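Integron gene cassette protein HFX_CASS2 (Uncultured bacterium, PDB 3FXH) is of unknown function but is encoded on a mobile integron gene cassette and forms a compact all-helical protein that pairs with a second copy of itself. Local coordinates at residues C39-S44 with E68-T73; A27-H32 with L76-D81; E108-K113 with A120-L125. All coordinates share one frame; numbering follows the deposited sequence.

Helix 24-43 carries one segment of contact 1 and one of contact 2, toward its C-terminal and N-terminal ends respectively, and their centres lie about 15 Å apart. The chain then runs through helix 62-69 and the loop beyond it, which supply the other segments, so contact 1 is nested inside the loop that contact 2 closes. Contact 3 follows in series, tying the loop before helix 116-131 to that helix; its centre is about 19 Å from that of contact 1 and 20 Å from that of contact 2. C39 on I121 and V31 on C124 link helix 24-43 to helix 116-131. All three contacts touch the second subunit, so loop packing and dimer assembly are probably interwoven.

Contact 1: C39-S44 with E68-T73; sequences CRLVDS and EKYSST
L41 lays its CD2 methyl over one face of the Y70 ring, and this is the tightly packed half of the contact. The methyl stands 3.6 Å from the ring centroid and 19° off the ring normal, a CH-pi contact displaced toward CG, with L41 CD2 to Y70 CG at 3.5 Å. CD1 of L41 lies farther round the rim, 3.9 Å from Y70 CD2. K69 CG covers the opposite face, so the tyrosine is sandwiched between leucine and lysine carbons, while the H46 ring meets it obliquely.

The other half is polar and lies nearer solvent. R40 turns at chi3 (67°) and offers NH1 to the backbone O of T73 at 3.0 Å, a bond bent to 148° at the hydrogen. Water 1 doubles the link: it takes a hydrogen bond from R40 NH2 at 3.1 Å and gives one to T73 O at 2.8 Å, so two donors grip that carbonyl. NH1 also forms a salt bridge with E37, and NE donates to G111 O of the second subunit. A leucine in place of R40 would probably leave T73 O without its direct donor and deprive E37 and the neighbouring subunit of a partner. A helix C-terminus thus packs against the turn ending helix 62-69 in an all-helical dimer, beside the interface where V42 meets V42 of the second subunit.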
loop_
_atom_site.group_PDB
_atom_site.type_symbol
_atom_site.label_atom_id
_atom_site.label_comp_id
_atom_site.label_asym_id
_atom_site.label_seq_id
_atom_site.Cartn_x
_atom_site.Cartn_y
_atom_site.Cartn_z
ATOM N N CYS A 39 6.190 -2.215 3.700
ATOM C CA CYS A 39 5.769 -3.617 3.623
ATOM C C CYS A 39 6.896 -4.544 4.063
ATOM O O CYS A 39 6.664 -5.480 4.820
ATOM C CB CYS A 39 5.280 -3.990 2.224
ATOM S SG CYS A 39 3.646 -3.315 1.839
ATOM N N ARG A 40 8.116 -4.296 3.596
ATOM C CA ARG A 40 9.263 -5.109 4.065
ATOM C C ARG A 40 9.431 -5.050 5.583
ATOM O O ARG A 40 9.683 -6.071 6.215
ATOM C CB ARG A 40 10.579 -4.676 3.420
ATOM C CG ARG A 40 10.648 -4.825 1.918
ATOM C CD ARG A 40 12.026 -4.395 1.442
ATOM N NE ARG A 40 13.056 -5.331 1.911
ATOM C CZ ARG A 40 14.314 -4.997 2.176
ATOM N NH1 ARG A 40 14.710 -3.742 2.019
ATOM N NH2 ARG A 40 15.181 -5.918 2.605
ATOM N N LEU A 41 9.327 -3.856 6.171
ATOM C CA LEU A 41 9.449 -3.748 7.628
ATOM C C LEU A 41 8.389 -4.606 8.288
ATOM O O LEU A 41 8.667 -5.330 9.235
ATOM C CB LEU A 41 9.294 -2.296 8.099
ATOM C CG LEU A 41 10.390 -1.358 7.621
ATOM C CD1 LEU A 41 10.060 0.094 7.955
ATOM C CD2 LEU A 41 11.704 -1.785 8.279
ATOM N N VAL A 42 7.162 -4.526 7.779
ATOM C CA VAL A 42 6.065 -5.303 8.351
ATOM C C VAL A 42 6.315 -6.801 8.190
ATOM O O VAL A 42 6.054 -7.584 9.113
ATOM C CB VAL A 42 4.712 -4.880 7.734
ATOM C CG1 VAL A 42 3.595 -5.817 8.153
ATOM C CG2 VAL A 42 4.400 -3.407 8.122
ATOM N N ASP A 43 6.856 -7.195 7.039
ATOM C CA ASP A 43 7.177 -8.610 6.788
ATOM C C ASP A 43 8.151 -9.156 7.825
ATOM O O ASP A 43 8.147 -10.346 8.144
ATOM C CB ASP A 43 7.764 -8.794 5.382
ATOM C CG ASP A 43 7.681 -10.227 4.899
ATOM O OD1 ASP A 43 6.633 -10.867 5.103
ATOM O OD2 ASP A 43 8.657 -10.717 4.299
ATOM N N SER A 44 8.991 -8.281 8.352
ATOM C CA SER A 44 9.984 -8.688 9.332
ATOM C C SER A 44 9.457 -8.537 10.762
ATOM O O SER A 44 10.204 -8.690 11.728
ATOM C CB SER A 44 11.249 -7.852 9.155
ATOM O OG SER A 44 11.887 -8.158 7.930
ATOM N N GLU A 68 16.728 6.032 9.120
ATOM C CA GLU A 68 17.786 5.975 10.112
ATOM C C GLU A 68 17.655 4.724 10.962
ATOM O O GLU A 68 18.611 3.964 11.106
ATOM C CB GLU A 68 17.741 7.220 11.000
ATOM C CG GLU A 68 18.790 7.235 12.100
ATOM C CD GLU A 68 20.189 7.433 11.559
ATOM O OE1 GLU A 68 20.458 8.511 10.989
ATOM O OE2 GLU A 68 21.020 6.511 11.704
ATOM N N LYS A 69 16.472 4.504 11.529
ATOM C CA LYS A 69 16.279 3.347 12.400
ATOM C C LYS A 69 16.574 2.045 11.666
ATOM O O LYS A 69 17.216 1.141 12.206
ATOM C CB LYS A 69 14.860 3.313 12.977
ATOM C CG LYS A 69 14.568 2.050 13.784
ATOM C CD LYS A 69 13.368 2.231 14.689
ATOM C CE LYS A 69 13.306 1.152 15.755
ATOM N NZ LYS A 69 12.263 1.458 16.773
ATOM N N TYR A 70 16.104 1.951 10.429
ATOM C CA TYR A 70 16.221 0.712 9.678
ATOM C C TYR A 70 17.298 0.764 8.600
ATOM O O TYR A 70 17.260 -0.001 7.637
ATOM C CB TYR A 70 14.862 0.347 9.093
ATOM C CG TYR A 70 13.829 0.173 10.173
ATOM C CD1 TYR A 70 13.850 -0.939 11.005
ATOM C CD2 TYR A 70 12.858 1.141 10.392
ATOM C CE1 TYR A 70 12.904 -1.098 12.007
ATOM C CE2 TYR A 70 11.915 0.992 11.391
ATOM C CZ TYR A 70 11.939 -0.121 12.194
ATOM O OH TYR A 70 10.995 -0.255 13.184
ATOM N N SER A 71 18.278 1.641 8.797
ATOM C CA SER A 71 19.311 1.893 7.798
ATOM C C SER A 71 20.088 0.637 7.402
ATOM O O SER A 71 20.667 0.591 6.323
ATOM C CB SER A 71 20.281 2.971 8.292
ATOM O OG SER A 71 20.991 2.519 9.427
ATOM N N SER A 72 20.108 -0.375 8.266
ATOM C CA SER A 72 20.824 -1.620 7.958
ATOM C C SER A 72 20.125 -2.467 6.888
ATOM O O SER A 72 20.756 -3.308 6.252
ATOM C CB SER A 72 21.026 -2.465 9.220
ATOM O OG SER A 72 19.851 -3.197 9.531
ATOM N N THR A 73 18.827 -2.252 6.675
ATOM C CA THR A 73 18.097 -3.121 5.762
ATOM C C THR A 73 17.286 -2.361 4.725
ATOM O O THR A 73 17.054 -2.868 3.626
ATOM C CB THR A 73 17.160 -4.104 6.509
ATOM O OG1 THR A 73 16.148 -3.372 7.211
ATOM C CG2 THR A 73 17.955 -4.974 7.499
HETATM O O HOH W 1 18.202 -5.307 2.816
#

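Contact 2: A27-H32 with L76-D81; sequences ATSAVH and LYYLAD
Y78 reaches from the loop to lie against helix 24-43, at the point where its CA and that of A30 approach to 5.4 Å. The apolar contacts come first. A30 CB meets Y78 CB at 3.8 Å and, next to it, L79 CD2 at 4.1 Å, so one small side chain serves two loop residues. L79 CD1 also rests against the backbone O of A30 at 3.6 Å.

The aromatic contribution is a ring laid across the helix. Y78 CG sits beside its own backbone N (chi1 -69°), which swings the ring across the helix to S29; the backbone between S29 and A30 passes over the rim of one face, with S29 C 4.1 Å above the plane. At the far end S29 CB lies 3.4 Å from Y78 OH and equally near CZ, so the serine contributes its methylene carbon here. H26 adds an edge-to-face ring contact with Y78.

No hydrogen bond joins the two segments directly; the polar hold is supplied one helical turn on, by E33. Its two carboxylate oxygens accept from the backbone N atoms of Y77 and Y78, fastening the backbone there to the helix. Weak hydrogen bonds link S29 OG with K25 O and with R129 NH2 of the second subunit.

Behind this contact, T90 and I94 of helix 88-102 pack on A30 and S91 on L79, while helix 116-131 covers V31 through C124 and L128.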
loop_
_atom_site.group_PDB
_atom_site.type_symbol
_atom_site.label_atom_id
_atom_site.label_comp_id
_atom_site.label_asym_id
_atom_site.label_seq_id
_atom_site.Cartn_x
_atom_site.Cartn_y
_atom_site.Cartn_z
ATOM N N ALA A 27 8.020 11.999 -7.465
ATOM C CA ALA A 27 7.315 11.915 -6.182
ATOM C C ALA A 27 6.449 10.659 -6.082
ATOM O O ALA A 27 6.396 10.007 -5.044
ATOM C CB ALA A 27 6.478 13.167 -5.961
ATOM N N THR A 28 5.766 10.328 -7.170
ATOM C CA THR A 28 4.974 9.103 -7.240
ATOM C C THR A 28 5.809 7.829 -7.001
ATOM O O THR A 28 5.440 6.950 -6.210
ATOM C CB THR A 28 4.261 9.041 -8.590
ATOM O OG1 THR A 28 3.344 10.133 -8.661
ATOM C CG2 THR A 28 3.502 7.725 -8.755
ATOM N N SER A 29 6.931 7.730 -7.701
ATOM C CA SER A 29 7.831 6.604 -7.532
ATOM C C SER A 29 8.385 6.546 -6.128
ATOM O O SER A 29 8.611 5.457 -5.597
ATOM C CB SER A 29 8.984 6.692 -8.536
ATOM O OG SER A 29 8.478 6.499 -9.840
ATOM N N ALA A 30 8.636 7.714 -5.538
ATOM C CA ALA A 30 9.146 7.778 -4.170
ATOM C C ALA A 30 8.118 7.221 -3.185
ATOM O O ALA A 30 8.470 6.494 -2.248
ATOM C CB ALA A 30 9.511 9.214 -3.802
ATOM N N VAL A 31 6.850 7.557 -3.410
ATOM C CA VAL A 31 5.771 7.102 -2.526
ATOM C C VAL A 31 5.519 5.611 -2.715
ATOM O O VAL A 31 5.266 4.892 -1.753
ATOM C CB VAL A 31 4.446 7.926 -2.720
ATOM C CG1 VAL A 31 3.289 7.270 -1.969
ATOM C CG2 VAL A 31 4.628 9.354 -2.236
ATOM N N HIS A 32 5.610 5.131 -3.950
ATOM C CA HIS A 32 5.520 3.688 -4.192
ATOM C C HIS A 32 6.662 2.986 -3.457
ATOM O O HIS A 32 6.486 1.908 -2.894
ATOM C CB HIS A 32 5.570 3.366 -5.699
ATOM C CG HIS A 32 4.263 3.568 -6.407
ATOM N ND1 HIS A 32 3.781 2.685 -7.348
ATOM C CD2 HIS A 32 3.340 4.554 -6.308
ATOM C CE1 HIS A 32 2.623 3.127 -7.809
ATOM N NE2 HIS A 32 2.331 4.255 -7.193
ATOM N N LEU A 76 16.230 2.634 -0.103
ATOM C CA LEU A 76 15.571 3.858 -0.541
ATOM C C LEU A 76 16.299 4.522 -1.700
ATOM O O LEU A 76 17.159 5.373 -1.493
ATOM C CB LEU A 76 15.455 4.839 0.621
ATOM C CG LEU A 76 14.577 4.349 1.774
ATOM C CD1 LEU A 76 14.922 5.068 3.067
ATOM C CD2 LEU A 76 13.098 4.479 1.435
ATOM N N TYR A 77 15.941 4.151 -2.923
ATOM C CA TYR A 77 16.597 4.734 -4.087
ATOM C C TYR A 77 16.215 6.200 -4.281
ATOM O O TYR A 77 17.006 6.992 -4.789
ATOM C CB TYR A 77 16.308 3.915 -5.343
ATOM C CG TYR A 77 16.861 2.514 -5.263
ATOM C CD1 TYR A 77 18.191 2.256 -5.566
ATOM C CD2 TYR A 77 16.061 1.449 -4.862
ATOM C CE1 TYR A 77 18.706 0.980 -5.482
ATOM C CE2 TYR A 77 16.572 0.166 -4.779
ATOM C CZ TYR A 77 17.894 -0.060 -5.091
ATOM O OH TYR A 77 18.408 -1.332 -5.016
ATOM N N TYR A 78 15.005 6.558 -3.868
ATOM C CA TYR A 78 14.556 7.942 -3.991
ATOM C C TYR A 78 14.780 8.781 -2.738
ATOM O O TYR A 78 15.119 9.958 -2.831
ATOM C CB TYR A 78 13.079 7.996 -4.384
ATOM C CG TYR A 78 12.824 7.508 -5.785
ATOM C CD1 TYR A 78 12.560 6.168 -6.033
ATOM C CD2 TYR A 78 12.852 8.385 -6.864
ATOM C CE1 TYR A 78 12.334 5.711 -7.315
ATOM C CE2 TYR A 78 12.624 7.934 -8.153
ATOM C CZ TYR A 78 12.365 6.597 -8.370
ATOM O OH TYR A 78 12.128 6.135 -9.641
ATOM N N LEU A 79 14.587 8.180 -1.564
ATOM C CA LEU A 79 14.467 8.963 -0.336
ATOM C C LEU A 79 15.709 8.973 0.565
ATOM O O LEU A 79 15.711 9.627 1.609
ATOM C CB LEU A 79 13.225 8.535 0.444
ATOM C CG LEU A 79 11.964 8.763 -0.402
ATOM C CD1 LEU A 79 10.826 7.882 0.046
ATOM C CD2 LEU A 79 11.559 10.233 -0.397
ATOM N N ALA A 80 16.755 8.261 0.155
ATOM C CA ALA A 80 18.035 8.310 0.861
ATOM C C ALA A 80 18.825 9.536 0.409
ATOM O O ALA A 80 19.101 9.696 -0.772
ATOM C CB ALA A 80 18.838 7.037 0.606
ATOM N N ASP A 81 19.189 10.404 1.345
ATOM C CA ASP A 81 19.900 11.631 0.984
ATOM C C ASP A 81 21.281 11.361 0.389
ATOM O O ASP A 81 21.916 12.268 -0.147
ATOM C CB ASP A 81 19.997 12.592 2.171
ATOM C CG ASP A 81 20.731 11.993 3.350
ATOM O OD1 ASP A 81 21.232 10.855 3.226
ATOM O OD2 ASP A 81 20.804 12.664 4.403
#

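Contact 3: E108-K113 with A120-L125; sequences EDFGLK and AINICL
The F110 ring lies flat against the side chain of N122, which slides past it in the opposite direction from helix 116-131. N122 CB sits over the middle of the ring face, 3.6 Å from the centroid and 12° off the normal, in a CH-pi contact. With CG beside its backbone N (chi1 -78°), N122 puts its amide over the CG-CD1 side of the ring: the planes are only 21° apart, and OD1 comes within 3.3 Å of F110 CD1. The other arm, ND2, lies 3.7 Å from F110 CB and 3.8 Å from L112 CD1, where the leucine meets the amide from the opposite direction.

The amide's rotation is fixed by polar partners. ND2 donates to L118 O one turn back in its own helix and also to water 2 at 2.9 Å; that water in turn donates to F110 O at 2.8 Å, bridging the loop backbone to the buried asparagine.

Farther out, the loop is held in shape by its own bonds. G111, at a positive phi, donates its N to E108 O at 3.1 Å, and K113 NZ closes the turn with a salt bridge to E108 OE2 at 2.8 Å, its hydrogen bond using the anti lone pair of that oxygen. R50 braces both ends, pairing with E108 OE1 and donating to K113 O. D43 of the second subunit accepts from K113 N, and R36 of that subunit packs on N122. The connection entering the last helix thus folds back on it at the dimer interface of this all-alpha protein.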
loop_
_atom_site.group_PDB
_atom_site.type_symbol
_atom_site.label_atom_id
_atom_site.label_comp_id
_atom_site.label_asym_id
_atom_site.label_seq_id
_atom_site.Cartn_x
_atom_site.Cartn_y
_atom_site.Cartn_z
ATOM N N GLU A 108 -8.304 4.315 13.248
ATOM C CA GLU A 108 -9.636 3.751 13.090
ATOM C C GLU A 108 -10.311 4.187 11.800
ATOM O O GLU A 108 -11.285 3.574 11.372
ATOM C CB GLU A 108 -10.514 4.114 14.294
ATOM C CG GLU A 108 -10.191 3.332 15.556
ATOM C CD GLU A 108 -8.993 3.878 16.304
ATOM O OE1 GLU A 108 -8.477 4.953 15.919
ATOM O OE2 GLU A 108 -8.573 3.230 17.289
ATOM N N ASP A 109 -9.798 5.256 11.193
ATOM C CA ASP A 109 -10.362 5.773 9.951
ATOM C C ASP A 109 -10.085 4.791 8.824
ATOM O O ASP A 109 -10.728 4.836 7.781
ATOM C CB ASP A 109 -9.758 7.141 9.602
ATOM C CG ASP A 109 -10.343 8.280 10.420
ATOM O OD1 ASP A 109 -11.489 8.172 10.894
ATOM O OD2 ASP A 109 -9.651 9.303 10.574
ATOM N N PHE A 110 -9.111 3.908 9.036
ATOM C CA PHE A 110 -8.789 2.881 8.064
ATOM C C PHE A 110 -8.977 1.471 8.632
ATOM O O PHE A 110 -8.481 0.469 8.083
ATOM C CB PHE A 110 -7.381 3.113 7.522
ATOM C CG PHE A 110 -7.204 4.479 6.911
ATOM C CD1 PHE A 110 -7.594 4.718 5.604
ATOM C CD2 PHE A 110 -6.681 5.530 7.654
ATOM C CE1 PHE A 110 -7.439 5.979 5.036
ATOM C CE2 PHE A 110 -6.526 6.789 7.094
ATOM C CZ PHE A 110 -6.914 7.016 5.786
ATOM N N GLY A 111 -9.736 1.397 9.726
ATOM C CA GLY A 111 -10.069 0.122 10.328
ATOM C C GLY A 111 -8.892 -0.591 10.964
ATOM O O GLY A 111 -8.889 -1.816 11.064
ATOM N N LEU A 112 -7.903 0.174 11.412
ATOM C CA LEU A 112 -6.716 -0.398 12.050
ATOM C C LEU A 112 -6.735 -0.166 13.553
ATOM O O LEU A 112 -7.510 0.648 14.062
ATOM C CB LEU A 112 -5.448 0.247 11.492
ATOM C CG LEU A 112 -5.149 0.129 10.000
ATOM C CD1 LEU A 112 -4.089 1.154 9.591
ATOM C CD2 LEU A 112 -4.678 -1.280 9.654
ATOM N N LYS A 113 -5.843 -0.850 14.257
ATOM C CA LYS A 113 -5.747 -0.673 15.695
ATOM C C LYS A 113 -4.316 -0.515 16.179
ATOM O O LYS A 113 -4.029 0.360 16.994
ATOM C CB LYS A 113 -6.411 -1.855 16.426
ATOM C CG LYS A 113 -7.916 -1.752 16.528
ATOM C CD LYS A 113 -8.302 -0.637 17.484
ATOM C CE LYS A 113 -9.791 -0.331 17.433
ATOM N NZ LYS A 113 -10.085 0.970 18.105
ATOM N N ALA A 120 0.508 4.456 7.919
ATOM C CA ALA A 120 1.380 5.168 6.981
ATOM C C ALA A 120 1.121 4.741 5.539
ATOM O O ALA A 120 1.171 5.572 4.619
ATOM C CB ALA A 120 2.838 4.960 7.349
ATOM N N ILE A 121 0.862 3.462 5.317
ATOM C CA ILE A 121 0.557 2.996 3.961
ATOM C C ILE A 121 -0.736 3.628 3.437
ATOM O O ILE A 121 -0.810 4.071 2.280
ATOM C CB ILE A 121 0.483 1.481 3.919
ATOM C CG1 ILE A 121 1.904 0.888 4.091
ATOM C CG2 ILE A 121 -0.189 0.988 2.646
ATOM C CD1 ILE A 121 1.920 -0.612 4.225
ATOM N N ASN A 122 -1.755 3.691 4.288
ATOM C CA ASN A 122 -2.997 4.363 3.897
ATOM C C ASN A 122 -2.774 5.845 3.568
ATOM O O ASN A 122 -3.320 6.354 2.592
ATOM C CB ASN A 122 -4.067 4.188 4.980
ATOM C CG ASN A 122 -4.718 2.817 4.926
ATOM O OD1 ASN A 122 -5.545 2.560 4.067
ATOM N ND2 ASN A 122 -4.333 1.926 5.843
ATOM N N ILE A 123 -1.965 6.524 4.379
ATOM C CA ILE A 123 -1.648 7.924 4.134
ATOM C C ILE A 123 -0.878 8.059 2.811
ATOM O O ILE A 123 -1.141 8.983 2.027
ATOM C CB ILE A 123 -0.921 8.563 5.331
ATOM C CG1 ILE A 123 -1.923 8.772 6.480
ATOM C CG2 ILE A 123 -0.319 9.929 4.940
ATOM C CD1 ILE A 123 -1.314 9.233 7.792
ATOM N N CYS A 124 0.015 7.107 2.529
ATOM C CA CYS A 124 0.688 7.114 1.224
ATOM C C CYS A 124 -0.309 7.185 0.067
ATOM O O CYS A 124 -0.069 7.878 -0.909
ATOM C CB CYS A 124 1.596 5.904 1.048
ATOM S SG CYS A 124 3.147 6.050 1.978
ATOM N N LEU A 125 -1.418 6.449 0.157
ATOM C CA LEU A 125 -2.411 6.479 -0.920
ATOM C C LEU A 125 -3.082 7.836 -1.007
ATOM O O LEU A 125 -3.397 8.317 -2.089
ATOM C CB LEU A 125 -3.468 5.371 -0.749
ATOM C CG LEU A 125 -2.936 3.958 -0.490
ATOM C CD1 LEU A 125 -4.071 3.018 -0.087
ATOM C CD2 LEU A 125 -2.220 3.416 -1.700
HETATM O O HOH W 2 -6.079 -0.238 6.749
#